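Side-chain contact in uncharacterized protein (Methanothermobacter thermautotrophicus, PDB 1IHN), which is of unknown function, a small single-chain archaeal representative of the DUF498/DUF598 family with a mixed alpha-beta fold: residues 52-57 against 63-68. Residues are numbered along the deposited sequence; the frame is centred on the assembly and turned at random.
Sequences EELEEL and ESIIIG
Leu-54 and Leu-57 on one side of the helical turn 52-57 face Ile-65 and Ile-67 on strand 64-68, the two short axes passing 10.8 Å apart with their N-to-C directions at 138°, and the backbones coming nearest at Leu-57 and Ile-65 (CA to CA 8.1 Å). The contact is purely apolar, and all four side chains are buried. Leu-54 does most of the reaching from the helix: its CD2 methyl touches CG2 of Ile-65 at 3.9 Å and CD1 of Ile-67 at 4.0 Å, bridging two residues that point to the same face of the strand. Against Ile-67 it stands roughly at a right angle, methyl meeting methyl, whereas its approach to Ile-65 is more slanted. Ile-65 uses both its branches. While CG2 meets Leu-54, the other arm, with CG1 anti to the carbonyl carbon (chi1 -69°) and fully extended beyond it, carries CD1 to within 4.2 Å of CB of Leu-57. Leu-57 thus meets it mainly at the base of its side chain. Leu-57 N donates a hydrogen bond to Leu-54 O (2.7 Å), three residues back, which sets the spacing of the two leucines. Between the two inward isoleucines, Ile-66 points the other way and packs on helix 88-100 through Ala-91 and Tyr-95. The contact is helix-to-sheet packing between helix 52-58 and the next strand in the chain. Strand 64-68, flanked in the mixed sheet by the parallel strands 105-109 and 84-86, has helix 52-58 on one face and helix 88-100 on the other; Ile-108 touches both leucines, Phe-79 touches Leu-54, and salt bridges from Glu-52 to Lys-42 and from Glu-53 to Arg-34 link the helix's N-terminal end to helix 36-43 and the segment just before it.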
loop_
_atom_site.group_PDB
_atom_site.type_symbol
_atom_site.label_atom_id
_atom_site.label_comp_id
_atom_site.label_asym_id
_atom_site.label_seq_id
_atom_site.Cartn_x
_atom_site.Cartn_y
_atom_site.Cartn_z
ATOM N N GLU A 52 1.183 13.062 2.637
ATOM C CA GLU A 52 -0.182 13.412 2.273
ATOM C C GLU A 52 -0.895 12.206 1.654
ATOM O O GLU A 52 -2.119 12.109 1.709
ATOM C CB GLU A 52 -0.202 14.576 1.274
ATOM C CG GLU A 52 0.352 15.892 1.796
ATOM C CD GLU A 52 1.814 16.104 1.444
ATOM O OE1 GLU A 52 2.687 15.458 2.066
ATOM O OE2 GLU A 52 2.085 16.921 0.533
ATOM N N GLU A 53 -0.136 11.294 1.053
ATOM C CA GLU A 53 -0.739 10.109 0.449
ATOM C C GLU A 53 -1.456 9.243 1.486
ATOM O O GLU A 53 -2.405 8.534 1.156
ATOM C CB GLU A 53 0.312 9.269 -0.294
ATOM C CG GLU A 53 0.630 9.786 -1.692
ATOM C CD GLU A 53 1.281 8.744 -2.592
ATOM O OE1 GLU A 53 0.718 7.635 -2.736
ATOM O OE2 GLU A 53 2.348 9.033 -3.170
ATOM N N LEU A 54 -1.005 9.312 2.737
ATOM C CA LEU A 54 -1.606 8.538 3.828
ATOM C C LEU A 54 -2.842 9.222 4.411
ATOM O O LEU A 54 -3.670 8.578 5.061
ATOM C CB LEU A 54 -0.597 8.345 4.961
ATOM C CG LEU A 54 0.713 7.605 4.688
ATOM C CD1 LEU A 54 1.590 7.689 5.926
ATOM C CD2 LEU A 54 0.436 6.153 4.325
ATOM N N GLU A 55 -2.953 10.525 4.184
ATOM C CA GLU A 55 -4.062 11.315 4.707
ATOM C C GLU A 55 -5.441 10.695 4.480
ATOM O O GLU A 55 -6.274 10.687 5.392
ATOM C CB GLU A 55 -4.017 12.732 4.121
ATOM C CG GLU A 55 -4.973 13.716 4.794
ATOM C CD GLU A 55 -4.654 15.170 4.471
ATOM O OE1 GLU A 55 -4.616 15.527 3.274
ATOM O OE2 GLU A 55 -4.447 15.960 5.418
ATOM N N GLU A 56 -5.689 10.170 3.282
ATOM C CA GLU A 56 -6.989 9.573 3.006
ATOM C C GLU A 56 -7.228 8.327 3.856
ATOM O O GLU A 56 -8.368 7.954 4.110
ATOM C CB GLU A 56 -7.132 9.232 1.514
ATOM C CG GLU A 56 -6.295 8.059 1.007
ATOM C CD GLU A 56 -6.668 7.662 -0.424
ATOM O OE1 GLU A 56 -7.858 7.391 -0.674
ATOM O OE2 GLU A 56 -5.779 7.616 -1.300
ATOM N N LEU A 57 -6.154 7.687 4.305
ATOM C CA LEU A 57 -6.288 6.488 5.123
ATOM C C LEU A 57 -6.476 6.801 6.605
ATOM O O LEU A 57 -7.200 6.097 7.305
ATOM C CB LEU A 57 -5.066 5.582 4.941
ATOM C CG LEU A 57 -4.902 4.973 3.543
ATOM C CD1 LEU A 57 -3.666 4.073 3.514
ATOM C CD2 LEU A 57 -6.161 4.176 3.176
ATOM N N GLU A 63 -5.698 0.529 12.508
ATOM C CA GLU A 63 -4.830 0.174 13.624
ATOM C C GLU A 63 -3.431 -0.080 13.079
ATOM O O GLU A 63 -2.465 -0.219 13.832
ATOM C CB GLU A 63 -5.338 -1.096 14.310
ATOM C CG GLU A 63 -6.758 -1.005 14.834
ATOM C CD GLU A 63 -7.314 -2.359 15.225
ATOM O OE1 GLU A 63 -7.376 -3.247 14.350
ATOM O OE2 GLU A 63 -7.687 -2.538 16.402
ATOM N N SER A 64 -3.333 -0.146 11.756
ATOM C CA SER A 64 -2.060 -0.399 11.107
ATOM C C SER A 64 -2.087 -0.053 9.630
ATOM O O SER A 64 -3.032 -0.391 8.909
ATOM C CB SER A 64 -1.676 -1.874 11.271
ATOM O OG SER A 64 -0.557 -2.216 10.468
ATOM N N ILE A 65 -1.034 0.622 9.186
ATOM C CA ILE A 65 -0.904 0.995 7.792
ATOM C C ILE A 65 0.332 0.315 7.242
ATOM O O ILE A 65 1.435 0.498 7.756
ATOM C CB ILE A 65 -0.750 2.518 7.610
ATOM C CG1 ILE A 65 -2.063 3.225 7.968
ATOM C CG2 ILE A 65 -0.353 2.819 6.174
ATOM C CD1 ILE A 65 -2.032 4.737 7.784
ATOM N N ILE A 66 0.142 -0.483 6.201
ATOM C CA ILE A 66 1.244 -1.184 5.578
ATOM C C ILE A 66 1.532 -0.557 4.229
ATOM O O ILE A 66 0.625 -0.318 3.433
ATOM C CB ILE A 66 0.913 -2.674 5.371
ATOM C CG1 ILE A 66 0.590 -3.325 6.722
ATOM C CG2 ILE A 66 2.082 -3.374 4.690
ATOM C CD1 ILE A 66 0.239 -4.792 6.639
ATOM N N ILE A 67 2.804 -0.287 3.976
ATOM C CA ILE A 67 3.215 0.297 2.715
ATOM C C ILE A 67 4.118 -0.677 1.977
ATOM O O ILE A 67 5.171 -1.069 2.484
ATOM C CB ILE A 67 3.974 1.619 2.936
ATOM C CG1 ILE A 67 3.042 2.640 3.590
ATOM C CG2 ILE A 67 4.520 2.146 1.608
ATOM C CD1 ILE A 67 3.699 3.962 3.901
ATOM N N GLY A 68 3.679 -1.090 0.793
ATOM C CA GLY A 68 4.476 -1.983 -0.021
ATOM C C GLY A 68 5.390 -1.110 -0.859
ATOM O O GLY A 68 4.944 -0.480 -1.826
#